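Local coordinates for protein CmeC (Campylobacter jejuni, PDB 4MT4) that forms a trimeric outer membrane channel of the outer membrane factor family and probably passes exported compounds out of the cell, at residues E44-V49 against N158-Y163; Y250-L255 against I431-A436; F258-G263 against D441-F446. All coordinates share one frame; numbering follows the deposited sequence.

Interaction 1. Residues E44-V49 against N158-Y163; sequences ENLNKV and NTVQTY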
ATOM      1  N   GLU B  44      19.385  -4.740 -29.393  1.00 54.04           N
ATOM      2  CA  GLU B  44      19.650  -6.112 -28.980  1.00 57.61           C
ATOM      3  C   GLU B  44      19.928  -6.184 -27.482  1.00 59.09           C
ATOM      4  O   GLU B  44      19.636  -7.192 -26.838  1.00 60.64           O
ATOM      5  CB  GLU B  44      20.822  -6.701 -29.768  1.00 51.43           C
ATOM      6  CG  GLU B  44      20.793  -8.219 -29.854  1.00 86.84           C
ATOM      7  CD  GLU B  44      19.547  -8.734 -30.550  1.00 98.21           C
ATOM      8  OE1 GLU B  44      18.717  -9.387 -29.882  1.00 85.19           O
ATOM      9  OE2 GLU B  44      19.397  -8.486 -31.766  1.00 93.90           O
ATOM     10  N   ASN B  45      20.490  -5.111 -26.931  1.00 61.61           N
ATOM     11  CA  ASN B  45      20.735  -5.032 -25.496  1.00 53.73           C
ATOM     12  C   ASN B  45      19.422  -4.986 -24.722  1.00 56.55           C
ATOM     13  O   ASN B  45      19.288  -5.600 -23.663  1.00 51.48           O
ATOM     14  CB  ASN B  45      21.584  -3.805 -25.158  1.00 48.46           C
ATOM     15  CG  ASN B  45      22.811  -3.682 -26.042  1.00 58.58           C
ATOM     16  OD1 ASN B  45      23.833  -4.323 -25.801  1.00 60.75           O
ATOM     17  ND2 ASN B  45      22.715  -2.848 -27.073  1.00 54.52           N
ATOM     18  N   LEU B  46      18.458  -4.249 -25.262  1.00 49.55           N
ATOM     19  CA  LEU B  46      17.135  -4.150 -24.659  1.00 59.05           C
ATOM     20  C   LEU B  46      16.420  -5.496 -24.702  1.00 55.65           C
ATOM     21  O   LEU B  46      15.749  -5.881 -23.748  1.00 52.34           O
ATOM     22  CB  LEU B  46      16.297  -3.082 -25.367  1.00 50.47           C
ATOM     23  CG  LEU B  46      14.846  -2.917 -24.906  1.00 60.73           C
ATOM     24  CD1 LEU B  46      14.782  -2.588 -23.421  1.00 49.73           C
ATOM     25  CD2 LEU B  46      14.133  -1.852 -25.728  1.00 55.32           C
ATOM     26  N   ASN B  47      16.573  -6.210 -25.813  1.00 48.63           N
ATOM     27  CA  ASN B  47      15.949  -7.518 -25.977  1.00 48.25           C
ATOM     28  C   ASN B  47      16.465  -8.528 -24.960  1.00 53.41           C
ATOM     29  O   ASN B  47      15.706  -9.350 -24.445  1.00 58.29           O
ATOM     30  CB  ASN B  47      16.174  -8.044 -27.396  1.00 45.97           C
ATOM     31  CG  ASN B  47      15.510  -7.178 -28.449  1.00 58.92           C
ATOM     32  OD1 ASN B  47      14.581  -6.426 -28.156  1.00 51.51           O
ATOM     33  ND2 ASN B  47      15.981  -7.283 -29.688  1.00 58.08           N
ATOM     34  N   LYS B  48      17.761  -8.457 -24.671  1.00 53.96           N
ATOM     35  CA  LYS B  48      18.383  -9.365 -23.715  1.00 59.82           C
ATOM     36  C   LYS B  48      17.907  -9.105 -22.292  1.00 56.59           C
ATOM     37  O   LYS B  48      17.691 -10.041 -21.524  1.00 54.52           O
ATOM     38  CB  LYS B  48      19.906  -9.250 -23.775  1.00 51.46           C
ATOM     39  CG  LYS B  48      20.524  -9.752 -25.066  1.00 60.90           C
ATOM     40  CD  LYS B  48      22.038  -9.673 -25.011  1.00 62.28           C
ATOM     41  CE  LYS B  48      22.658  -9.983 -26.361  1.00 70.72           C
ATOM     42  NZ  LYS B  48      22.256 -11.326 -26.861  1.00 69.19           N
ATOM     43  N   VAL B  49      17.742  -7.833 -21.941  1.00 51.04           N
ATOM     44  CA  VAL B  49      17.365  -7.475 -20.577  1.00 61.10           C
ATOM     45  C   VAL B  49      15.877  -7.734 -20.338  1.00 58.45           C
ATOM     46  O   VAL B  49      15.444  -7.898 -19.199  1.00 55.52           O
ATOM     47  CB  VAL B  49      17.704  -5.998 -20.259  1.00 43.67           C
ATOM     48  CG1 VAL B  49      16.643  -5.061 -20.809  1.00 52.18           C
ATOM     49  CG2 VAL B  49      17.862  -5.801 -18.761  1.00 61.40           C
ATOM     50  N   ASN B 158       8.058  -1.820 -17.299  1.00 47.35           N
ATOM     51  CA  ASN B 158       8.931  -1.238 -16.288  1.00 49.64           C
ATOM     52  C   ASN B 158      10.399  -1.500 -16.591  1.00 47.55           C
ATOM     53  O   ASN B 158      11.247  -0.639 -16.365  1.00 48.80           O
ATOM     54  CB  ASN B 158       8.581  -1.778 -14.899  1.00 51.91           C
ATOM     55  CG  ASN B 158       7.285  -1.204 -14.358  1.00 55.98           C
ATOM     56  OD1 ASN B 158       6.813  -0.166 -14.819  1.00 63.00           O
ATOM     57  ND2 ASN B 158       6.707  -1.878 -13.370  1.00 55.97           N
ATOM     58  N   THR B 159      10.692  -2.690 -17.109  1.00 38.49           N
ATOM     59  CA  THR B 159      12.053  -3.060 -17.482  1.00 49.48           C
ATOM     60  C   THR B 159      12.557  -2.212 -18.650  1.00 49.32           C
ATOM     61  O   THR B 159      13.694  -1.738 -18.641  1.00 49.27           O
ATOM     62  CB  THR B 159      12.145  -4.550 -17.860  1.00 41.00           C
ATOM     63  OG1 THR B 159      11.818  -5.355 -16.720  1.00 51.82           O
ATOM     64  CG2 THR B 159      13.546  -4.901 -18.335  1.00 48.59           C
ATOM     65  N   VAL B 160      11.700  -2.023 -19.649  1.00 47.43           N
ATOM     66  CA  VAL B 160      12.051  -1.228 -20.824  1.00 41.03           C
ATOM     67  C   VAL B 160      12.286   0.234 -20.457  1.00 53.31           C
ATOM     68  O   VAL B 160      13.265   0.846 -20.888  1.00 49.36           O
ATOM     69  CB  VAL B 160      10.951  -1.305 -21.908  1.00 46.59           C
ATOM     70  CG1 VAL B 160      11.235  -0.326 -23.037  1.00 39.03           C
ATOM     71  CG2 VAL B 160      10.830  -2.723 -22.443  1.00 42.21           C
ATOM     72  N   GLN B 161      11.382   0.786 -19.654  1.00 44.32           N
ATOM     73  CA  GLN B 161      11.463   2.188 -19.261  1.00 43.81           C
ATOM     74  C   GLN B 161      12.601   2.442 -18.274  1.00 49.19           C
ATOM     75  O   GLN B 161      13.131   3.550 -18.203  1.00 52.32           O
ATOM     76  CB  GLN B 161      10.131   2.653 -18.664  1.00 37.26           C
ATOM     77  CG  GLN B 161       9.007   2.793 -19.683  1.00 39.08           C
ATOM     78  CD  GLN B 161       7.745   3.391 -19.091  1.00 44.83           C
ATOM     79  OE1 GLN B 161       7.515   3.310 -17.884  1.00 52.20           O
ATOM     80  NE2 GLN B 161       6.923   4.003 -19.938  1.00 55.27           N
ATOM     81  N   THR B 162      12.975   1.417 -17.515  1.00 46.78           N
ATOM     82  CA  THR B 162      14.119   1.515 -16.613  1.00 51.33           C
ATOM     83  C   THR B 162      15.413   1.486 -17.420  1.00 51.13           C
ATOM     84  O   THR B 162      16.371   2.196 -17.109  1.00 42.62           O
ATOM     85  CB  THR B 162      14.129   0.376 -15.573  1.00 36.81           C
ATOM     86  OG1 THR B 162      12.967   0.479 -14.743  1.00 44.18           O
ATOM     87  CG2 THR B 162      15.374   0.444 -14.699  1.00 37.89           C
ATOM     88  N   TYR B 163      15.424   0.663 -18.465  1.00 42.89           N
ATOM     89  CA  TYR B 163      16.561   0.585 -19.375  1.00 43.27           C
ATOM     90  C   TYR B 163      16.834   1.937 -20.023  1.00 54.30           C
ATOM     91  O   TYR B 163      17.972   2.402 -20.056  1.00 49.98           O
ATOM     92  CB  TYR B 163      16.314  -0.472 -20.455  1.00 42.30           C
ATOM     93  CG  TYR B 163      17.308  -0.444 -21.599  1.00 53.98           C
ATOM     94  CD1 TYR B 163      18.542  -1.070 -21.488  1.00 50.71           C
ATOM     95  CD2 TYR B 163      17.008   0.204 -22.792  1.00 44.67           C
ATOM     96  CE1 TYR B 163      19.453  -1.050 -22.530  1.00 55.33           C
ATOM     97  CE2 TYR B 163      17.911   0.231 -23.840  1.00 52.27           C
ATOM     98  CZ  TYR B 163      19.132  -0.398 -23.704  1.00 63.33           C
ATOM     99  OH  TYR B 163      20.034  -0.378 -24.741  1.00 50.89           O
TER
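The phenol oxygen of Tyr163, lying 3.8 Å from Asn45 CB, is gripped from two sources: OH is hydrogen-bonded to Asp43 OD2, just ahead of the helix that carries Asn45, and it accepts the backbone N-H of Gln251. These two partners fix where the phenol ends. Asp43 also engages Asn45, through its other carboxylate oxygen and Asn45 ND2, so the polar ends of Asn45 and Tyr163 share one acidic residue without bonding to each other.

The flat part of Tyr163 is met by Leu46. Its CB stands over one ring face, displaced toward the rim, 4.3 Å from the ring centroid and 21° off the normal, in a CH-pi contact. With CG anti to the backbone N (chi1 176°), Leu46 sends CD1 back along the base of the ring, 3.6 Å from Tyr163 CD2, and the same methyl reaches Val160 CG2 at 4.1 Å. One turn further on, Val49 and Thr159 lie side by side, pointing opposite ways. Thr159 places CG2 4.0 Å from Val49 CG1, while its hydroxyl is hydrogen-bonded to Val155 O within its own helix. No hydrogen bond crosses between the two segments, and what joins them directly is apolar packing.

The axes of the two short segments come within 10.1 Å, with 139° between their N-to-C directions. The short helix 44-56 is thus laid against 129-195, one of the long helices of the outer membrane factor helical barrel, with helix 201-236 touching Val49 and Thr159 through Thr236, and helix 411-445 touching Val160 through Val440.

Interaction 2. Residues Y250-L255 against I431-A436; sequences YQVFNL and IKYSYA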
ATOM      1  N   TYR B 250      24.610  -1.051 -23.417  1.00 62.10           N
ATOM      2  CA  TYR B 250      23.416  -0.406 -23.953  1.00 62.29           C
ATOM      3  C   TYR B 250      23.614   0.169 -25.354  1.00 65.08           C
ATOM      4  O   TYR B 250      24.699   0.086 -25.932  1.00 58.52           O
ATOM      5  CB  TYR B 250      22.951   0.702 -23.005  1.00 59.73           C
ATOM      6  CG  TYR B 250      23.930   1.846 -22.867  1.00 54.18           C
ATOM      7  CD1 TYR B 250      24.983   1.782 -21.964  1.00 53.54           C
ATOM      8  CD2 TYR B 250      23.799   2.994 -23.639  1.00 63.94           C
ATOM      9  CE1 TYR B 250      25.879   2.827 -21.837  1.00 63.22           C
ATOM     10  CE2 TYR B 250      24.687   4.042 -23.519  1.00 55.44           C
ATOM     11  CZ  TYR B 250      25.725   3.954 -22.617  1.00 64.47           C
ATOM     12  OH  TYR B 250      26.615   4.997 -22.492  1.00 68.76           O
ATOM     13  N   GLN B 251      22.546   0.753 -25.886  1.00 64.06           N
ATOM     14  CA  GLN B 251      22.552   1.336 -27.220  1.00 47.84           C
ATOM     15  C   GLN B 251      21.726   2.617 -27.240  1.00 59.19           C
ATOM     16  O   GLN B 251      20.605   2.645 -26.731  1.00 60.98           O
ATOM     17  CB  GLN B 251      22.009   0.337 -28.242  1.00 52.01           C
ATOM     18  CG  GLN B 251      21.635   0.947 -29.583  1.00 58.92           C
ATOM     19  CD  GLN B 251      20.991  -0.058 -30.517  1.00 60.09           C
ATOM     20  OE1 GLN B 251      21.509  -1.154 -30.719  1.00 66.05           O
ATOM     21  NE2 GLN B 251      19.847   0.310 -31.084  1.00 54.15           N
ATOM     22  N   VAL B 252      22.288   3.672 -27.825  1.00 56.70           N
ATOM     23  CA  VAL B 252      21.617   4.967 -27.919  1.00 57.08           C
ATOM     24  C   VAL B 252      20.324   4.880 -28.728  1.00 53.23           C
ATOM     25  O   VAL B 252      20.282   4.253 -29.787  1.00 65.01           O
ATOM     26  CB  VAL B 252      22.551   6.032 -28.548  1.00 59.80           C
ATOM     27  CG1 VAL B 252      21.754   7.181 -29.162  1.00 52.37           C
ATOM     28  CG2 VAL B 252      23.534   6.553 -27.511  1.00 53.32           C
ATOM     29  N   PHE B 253      19.270   5.505 -28.213  1.00 53.20           N
ATOM     30  CA  PHE B 253      17.986   5.542 -28.900  1.00 58.85           C
ATOM     31  C   PHE B 253      18.003   6.542 -30.050  1.00 68.06           C
ATOM     32  O   PHE B 253      18.294   7.722 -29.857  1.00 56.75           O
ATOM     33  CB  PHE B 253      16.862   5.893 -27.921  1.00 56.60           C
ATOM     34  CG  PHE B 253      15.525   6.096 -28.578  1.00 55.49           C
ATOM     35  CD1 PHE B 253      14.741   5.010 -28.930  1.00 55.22           C
ATOM     36  CD2 PHE B 253      15.046   7.373 -28.837  1.00 59.62           C
ATOM     37  CE1 PHE B 253      13.510   5.191 -29.532  1.00 51.54           C
ATOM     38  CE2 PHE B 253      13.815   7.557 -29.440  1.00 63.25           C
ATOM     39  CZ  PHE B 253      13.047   6.465 -29.787  1.00 54.74           C
ATOM     40  N   ASN B 254      17.685   6.060 -31.246  1.00 68.84           N
ATOM     41  CA  ASN B 254      17.571   6.924 -32.415  1.00 76.83           C
ATOM     42  C   ASN B 254      16.126   7.052 -32.879  1.00 71.41           C
ATOM     43  O   ASN B 254      15.390   6.066 -32.939  1.00 72.90           O
ATOM     44  CB  ASN B 254      18.448   6.403 -33.553  1.00 86.80           C
ATOM     45  CG  ASN B 254      19.814   7.065 -33.586  1.00 86.90           C
ATOM     46  OD1 ASN B 254      20.157   7.851 -32.701  1.00 67.79           O
ATOM     47  ND2 ASN B 254      20.600   6.749 -34.607  1.00 94.95           N
ATOM     48  N   LEU B 255      15.728   8.277 -33.207  1.00 76.33           N
ATOM     49  CA  LEU B 255      14.341   8.576 -33.541  1.00 65.36           C
ATOM     50  C   LEU B 255      13.889   7.860 -34.811  1.00 68.35           C
ATOM     51  O   LEU B 255      14.394   8.121 -35.904  1.00 72.96           O
ATOM     52  CB  LEU B 255      14.147  10.091 -33.690  1.00 69.52           C
ATOM     53  CG  LEU B 255      12.724  10.654 -33.801  1.00 68.14           C
ATOM     54  CD1 LEU B 255      12.233  10.704 -35.246  1.00 73.83           C
ATOM     55  CD2 LEU B 255      11.755   9.879 -32.918  1.00 62.66           C
ATOM     56  N   ILE B 431      14.590  14.526 -23.011  1.00 54.21           N
ATOM     57  CA  ILE B 431      13.438  14.495 -23.906  1.00 51.72           C
ATOM     58  C   ILE B 431      13.479  13.252 -24.788  1.00 56.89           C
ATOM     59  O   ILE B 431      12.454  12.618 -25.039  1.00 59.00           O
ATOM     60  CB  ILE B 431      13.381  15.754 -24.800  1.00 46.97           C
ATOM     61  CG1 ILE B 431      13.144  17.002 -23.949  1.00 44.82           C
ATOM     62  CG2 ILE B 431      12.292  15.624 -25.858  1.00 45.47           C
ATOM     63  CD1 ILE B 431      11.828  16.998 -23.209  1.00 50.26           C
ATOM     64  N   LYS B 432      14.680  12.908 -25.240  1.00 47.48           N
ATOM     65  CA  LYS B 432      14.887  11.790 -26.154  1.00 49.67           C
ATOM     66  C   LYS B 432      14.354  10.472 -25.595  1.00 58.40           C
ATOM     67  O   LYS B 432      13.700   9.704 -26.305  1.00 47.90           O
ATOM     68  CB  LYS B 432      16.375  11.653 -26.473  1.00 47.82           C
ATOM     69  CG  LYS B 432      16.695  10.683 -27.596  1.00 67.23           C
ATOM     70  CD  LYS B 432      18.181  10.706 -27.911  1.00 69.74           C
ATOM     71  CE  LYS B 432      18.668  12.128 -28.159  1.00 62.96           C
ATOM     72  NZ  LYS B 432      20.146  12.205 -28.339  1.00 78.64           N
ATOM     73  N   TYR B 433      14.627  10.220 -24.318  1.00 41.61           N
ATOM     74  CA  TYR B 433      14.243   8.960 -23.690  1.00 50.43           C
ATOM     75  C   TYR B 433      12.913   9.084 -22.959  1.00 51.52           C
ATOM     76  O   TYR B 433      12.309   8.084 -22.577  1.00 55.57           O
ATOM     77  CB  TYR B 433      15.345   8.484 -22.743  1.00 47.85           C
ATOM     78  CG  TYR B 433      16.628   8.163 -23.475  1.00 46.17           C
ATOM     79  CD1 TYR B 433      16.862   6.893 -23.984  1.00 37.30           C
ATOM     80  CD2 TYR B 433      17.592   9.139 -23.682  1.00 53.26           C
ATOM     81  CE1 TYR B 433      18.027   6.602 -24.667  1.00 52.45           C
ATOM     82  CE2 TYR B 433      18.757   8.860 -24.362  1.00 42.79           C
ATOM     83  CZ  TYR B 433      18.973   7.592 -24.853  1.00 62.34           C
ATOM     84  OH  TYR B 433      20.138   7.318 -25.531  1.00 52.01           O
ATOM     85  N   SER B 434      12.458  10.317 -22.770  1.00 47.68           N
ATOM     86  CA  SER B 434      11.095  10.542 -22.313  1.00 45.69           C
ATOM     87  C   SER B 434      10.145  10.220 -23.455  1.00 49.60           C
ATOM     88  O   SER B 434       9.002   9.825 -23.234  1.00 56.34           O
ATOM     89  CB  SER B 434      10.893  11.981 -21.835  1.00 40.20           C
ATOM     90  OG  SER B 434      11.664  12.247 -20.676  1.00 65.83           O
ATOM     91  N   TYR B 435      10.630  10.392 -24.681  1.00 50.68           N
ATOM     92  CA  TYR B 435       9.848  10.055 -25.862  1.00 58.47           C
ATOM     93  C   TYR B 435       9.824   8.549 -26.074  1.00 43.80           C
ATOM     94  O   TYR B 435       8.814   7.990 -26.497  1.00 45.73           O
ATOM     95  CB  TYR B 435      10.399  10.749 -27.110  1.00 39.78           C
ATOM     96  CG  TYR B 435       9.582  10.457 -28.349  1.00 45.09           C
ATOM     97  CD1 TYR B 435       8.343  11.057 -28.542  1.00 40.65           C
ATOM     98  CD2 TYR B 435      10.041   9.576 -29.321  1.00 39.53           C
ATOM     99  CE1 TYR B 435       7.587  10.788 -29.668  1.00 40.11           C
ATOM    100  CE2 TYR B 435       9.291   9.303 -30.449  1.00 46.85           C
ATOM    101  CZ  TYR B 435       8.066   9.912 -30.619  1.00 45.83           C
ATOM    102  OH  TYR B 435       7.316   9.642 -31.745  1.00 45.72           O
ATOM    103  N   ALA B 436      10.949   7.901 -25.783  1.00 41.47           N
ATOM    104  CA  ALA B 436      11.044   6.448 -25.868  1.00 49.43           C
ATOM    105  C   ALA B 436      10.076   5.804 -24.882  1.00 44.81           C
ATOM    106  O   ALA B 436       9.375   4.851 -25.219  1.00 46.66           O
ATOM    107  CB  ALA B 436      12.469   5.988 -25.598  1.00 47.61           C
TER
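Lys432 runs its aliphatic chain beside Phe253, whose CG is anti to the backbone N (chi1 174°), a setting that carries the ring in to the helix. Lys432 CG lies at the ring edge, in its plane, 3.9 Å from Phe253 CD2, and Lys432 CD is 3.6 Å from Phe253 O. The next residue, Tyr433, brings both a ring and a hydroxyl. Its CE1 packs at 3.5 Å on Phe253 CB, and its OH accepts a weak but fairly straight hydrogen bond from Phe253 N (3.4 Å, 163° at the hydrogen). The same oxygen lies against Val252, whose side chain stands roughly perpendicular to that of Tyr433. Leu255 CD2 lies 3.5 Å from Tyr435 CE2; the hydroxyl of Tyr435 is hydrogen-bonded to Arg376 NH1 of helix 339-405. Ala436 CB sits almost exactly over the centre of the Phe253 ring, 4.0 Å from the centroid and 5° off the normal.

The loop between helices 240-245 and 273-293 thus lies along the long helices, consistent with the equatorial region of outer membrane factors. The contact is overwhelmingly apolar, with one phenylalanine set into the side of helix 411-445, and the weak N-H to phenol bond probably adds direction more than strength.

Interaction 3. Residues F258-G263 against D441-F446; sequences FDIPTG and DVIKAF
Pro261 packs over one face of the Phe446 ring. Its CB stands above that face, offset toward the rim, 3.8 Å from the centroid and 16° off the normal, in a CH-pi contact. Pro261 CG extends the overlap toward the root of the ring, 3.9 Å from Phe446 CD2. At the edge, near the ring plane, the carbonyl of Gly263 comes in, its O only 3.2 Å from Phe446 CZ. A carbonyl oxygen facing the weakly positive rim of an aromatic ring is probably favourable, and together the two approaches fix both the tilt and the outer end of the phenyl group.

Phe446 is the first residue to leave helical backbone angles at the end of helix 411-445, and its N holds the last turn by two weak bonds, to Val442 O and Ile443 O. Its partner is a loop that runs between helix 240-245 and helix 273-293, extended here apart from an inverse gamma turn centred on Asp259. In outer membrane factors such as TolC, segments of this kind gather around the middle of the helical barrel as the equatorial domain, and the position of this loop is consistent with that role.

Just beyond the turn, Ile260 divides its two branches between Val442 and Ile443. CG1 lies between the backbone N and the carbonyl carbon (chi1 61°), which parts the branches: CD1 packs 4.1 Å from Val442 CG1, whereas CG2 lies 3.9 Å from Ile443 CG1. Both helix side chains cross that of Ile260 at about a right angle. Val442 CG1 also touches Pro261 O, at 3.9 Å. Val442 further touches Ala372 and Arg376 of helix 339-405, while Trp37, in an N-terminal loop, packs on Ile443.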
ATOM      1  N   PHE B 258       7.104   4.524 -34.993  1.00 83.26           N
ATOM      2  CA  PHE B 258       6.576   3.280 -34.446  1.00 76.18           C
ATOM      3  C   PHE B 258       5.115   3.064 -34.836  1.00 64.08           C
ATOM      4  O   PHE B 258       4.319   4.003 -34.845  1.00 63.54           O
ATOM      5  CB  PHE B 258       6.714   3.271 -32.921  1.00 78.24           C
ATOM      6  CG  PHE B 258       8.133   3.385 -32.439  1.00 76.09           C
ATOM      7  CD1 PHE B 258       8.725   4.624 -32.260  1.00 71.96           C
ATOM      8  CD2 PHE B 258       8.873   2.248 -32.160  1.00 68.39           C
ATOM      9  CE1 PHE B 258      10.027   4.728 -31.816  1.00 76.65           C
ATOM     10  CE2 PHE B 258      10.176   2.344 -31.715  1.00 76.30           C
ATOM     11  CZ  PHE B 258      10.754   3.586 -31.542  1.00 82.43           C
ATOM     12  N   ASP B 259       4.773   1.821 -35.157  1.00 85.62           N
ATOM     13  CA  ASP B 259       3.396   1.467 -35.491  1.00 87.45           C
ATOM     14  C   ASP B 259       2.547   1.302 -34.232  1.00 72.46           C
ATOM     15  O   ASP B 259       2.268   0.186 -33.798  1.00 85.13           O
ATOM     16  CB  ASP B 259       3.356   0.184 -36.325  1.00 98.40           C
ATOM     17  CG  ASP B 259       4.312  -0.879 -35.814  1.00 96.39           C
ATOM     18  OD1 ASP B 259       4.877  -0.698 -34.714  1.00 76.10           O
ATOM     19  OD2 ASP B 259       4.493  -1.899 -36.511  1.00104.56           O
ATOM     20  N   ILE B 260       2.139   2.427 -33.652  1.00 57.19           N
ATOM     21  CA  ILE B 260       1.317   2.419 -32.450  1.00 65.37           C
ATOM     22  C   ILE B 260       0.027   3.203 -32.684  1.00 61.57           C
ATOM     23  O   ILE B 260      -0.007   4.101 -33.525  1.00 64.42           O
ATOM     24  CB  ILE B 260       2.074   3.013 -31.241  1.00 66.28           C
ATOM     25  CG1 ILE B 260       2.462   4.466 -31.512  1.00 55.20           C
ATOM     26  CG2 ILE B 260       3.301   2.176 -30.914  1.00 59.89           C
ATOM     27  CD1 ILE B 260       3.160   5.134 -30.350  1.00 51.15           C
ATOM     28  N   PRO B 261      -1.043   2.855 -31.949  1.00 70.17           N
ATOM     29  CA  PRO B 261      -2.326   3.556 -32.079  1.00 69.15           C
ATOM     30  C   PRO B 261      -2.221   5.057 -31.818  1.00 65.57           C
ATOM     31  O   PRO B 261      -1.397   5.492 -31.014  1.00 59.82           O
ATOM     32  CB  PRO B 261      -3.198   2.884 -31.013  1.00 62.89           C
ATOM     33  CG  PRO B 261      -2.621   1.526 -30.865  1.00 67.72           C
ATOM     34  CD  PRO B 261      -1.141   1.696 -31.044  1.00 66.97           C
ATOM     35  N   THR B 262      -3.052   5.831 -32.507  1.00 62.44           N
ATOM     36  CA  THR B 262      -3.112   7.273 -32.308  1.00 59.68           C
ATOM     37  C   THR B 262      -4.492   7.666 -31.798  1.00 61.34           C
ATOM     38  O   THR B 262      -4.752   8.829 -31.494  1.00 62.64           O
ATOM     39  CB  THR B 262      -2.809   8.041 -33.606  1.00 60.94           C
ATOM     40  OG1 THR B 262      -3.817   7.753 -34.583  1.00 66.93           O
ATOM     41  CG2 THR B 262      -1.446   7.647 -34.157  1.00 51.05           C
ATOM     42  N   GLY B 263      -5.375   6.677 -31.716  1.00 53.43           N
ATOM     43  CA  GLY B 263      -6.716   6.867 -31.197  1.00 53.12           C
ATOM     44  C   GLY B 263      -7.139   5.637 -30.416  1.00 60.22           C
ATOM     45  O   GLY B 263      -6.508   4.587 -30.523  1.00 53.39           O
ATOM     46  N   ASP B 441       4.328   3.826 -22.855  1.00 48.59           N
ATOM     47  CA  ASP B 441       3.106   4.185 -22.144  1.00 39.83           C
ATOM     48  C   ASP B 441       1.869   3.979 -23.013  1.00 48.43           C
ATOM     49  O   ASP B 441       0.837   3.511 -22.536  1.00 52.69           O
ATOM     50  CB  ASP B 441       3.171   5.635 -21.658  1.00 42.56           C
ATOM     51  CG  ASP B 441       4.082   5.805 -20.455  1.00 56.45           C
ATOM     52  OD1 ASP B 441       4.216   4.841 -19.671  1.00 58.25           O
ATOM     53  OD2 ASP B 441       4.660   6.901 -20.291  1.00 57.27           O
ATOM     54  N   VAL B 442       1.982   4.331 -24.291  1.00 47.35           N
ATOM     55  CA  VAL B 442       0.900   4.117 -25.246  1.00 51.41           C
ATOM     56  C   VAL B 442       0.654   2.627 -25.445  1.00 46.12           C
ATOM     57  O   VAL B 442      -0.483   2.161 -25.381  1.00 44.87           O
ATOM     58  CB  VAL B 442       1.206   4.766 -26.612  1.00 45.94           C
ATOM     59  CG1 VAL B 442       0.134   4.396 -27.628  1.00 43.84           C
ATOM     60  CG2 VAL B 442       1.318   6.274 -26.472  1.00 44.23           C
ATOM     61  N   ILE B 443       1.731   1.887 -25.686  1.00 45.48           N
ATOM     62  CA  ILE B 443       1.655   0.439 -25.842  1.00 52.19           C
ATOM     63  C   ILE B 443       1.062  -0.216 -24.595  1.00 46.23           C
ATOM     64  O   ILE B 443       0.215  -1.105 -24.692  1.00 42.10           O
ATOM     65  CB  ILE B 443       3.046  -0.169 -26.130  1.00 53.22           C
ATOM     66  CG1 ILE B 443       3.610   0.388 -27.441  1.00 53.73           C
ATOM     67  CG2 ILE B 443       2.967  -1.687 -26.183  1.00 44.99           C
ATOM     68  CD1 ILE B 443       5.012  -0.091 -27.763  1.00 41.10           C
ATOM     69  N   LYS B 444       1.505   0.240 -23.427  1.00 44.61           N
ATOM     70  CA  LYS B 444       1.014  -0.283 -22.157  1.00 46.23           C
ATOM     71  C   LYS B 444      -0.472   0.004 -21.964  1.00 51.53           C
ATOM     72  O   LYS B 444      -1.224  -0.849 -21.495  1.00 47.34           O
ATOM     73  CB  LYS B 444       1.805   0.314 -20.991  1.00 45.50           C
ATOM     74  CG  LYS B 444       1.412  -0.230 -19.623  1.00 54.55           C
ATOM     75  CD  LYS B 444       1.796   0.727 -18.503  1.00 63.99           C
ATOM     76  CE  LYS B 444       3.274   1.077 -18.542  1.00 65.78           C
ATOM     77  NZ  LYS B 444       3.651   2.015 -17.448  1.00 63.65           N
ATOM     78  N   ALA B 445      -0.888   1.212 -22.333  1.00 49.50           N
ATOM     79  CA  ALA B 445      -2.269   1.646 -22.136  1.00 46.80           C
ATOM     80  C   ALA B 445      -3.242   0.893 -23.037  1.00 48.25           C
ATOM     81  O   ALA B 445      -4.430   0.795 -22.734  1.00 42.87           O
ATOM     82  CB  ALA B 445      -2.388   3.143 -22.375  1.00 40.35           C
ATOM     83  N   PHE B 446      -2.736   0.360 -24.143  1.00 43.24           N
ATOM     84  CA  PHE B 446      -3.573  -0.363 -25.095  1.00 44.68           C
ATOM     85  C   PHE B 446      -3.474  -1.876 -24.913  1.00 42.45           C
ATOM     86  O   PHE B 446      -3.974  -2.643 -25.737  1.00 44.62           O
ATOM     87  CB  PHE B 446      -3.204   0.019 -26.531  1.00 44.15           C
ATOM     88  CG  PHE B 446      -3.821   1.310 -26.991  1.00 41.77           C
ATOM     89  CD1 PHE B 446      -3.241   2.523 -26.668  1.00 43.57           C
ATOM     90  CD2 PHE B 446      -4.983   1.308 -27.743  1.00 44.59           C
ATOM     91  CE1 PHE B 446      -3.805   3.710 -27.085  1.00 38.09           C
ATOM     92  CE2 PHE B 446      -5.554   2.492 -28.165  1.00 52.47           C
ATOM     93  CZ  PHE B 446      -4.962   3.696 -27.835  1.00 54.07           C
TER

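How the interactions relate
From the N terminus, interaction 1 comes first: it brings the start of helix 44-56 together with helix 129-195, closing a loop that holds the strands 84-96 and 109-124. That loop is complete before the other two open. Residues 250-255 and 258-263 then follow one another in a single connecting loop, and both return to helix 411-445, in the same order, so interactions 2 and 3 cross; each spans strands 299-310 and 322-335. Phe253 CE1 and Phe258 CZ meet at 3.8 Å between them. The Tyr163 hydroxyl reaches Gln251 N, joining interactions 1 and 2, and Gln161 NE2 to Asp441 OD1, a probable hydrogen bond of 2.8 Å, ties interaction 1 to interaction 3.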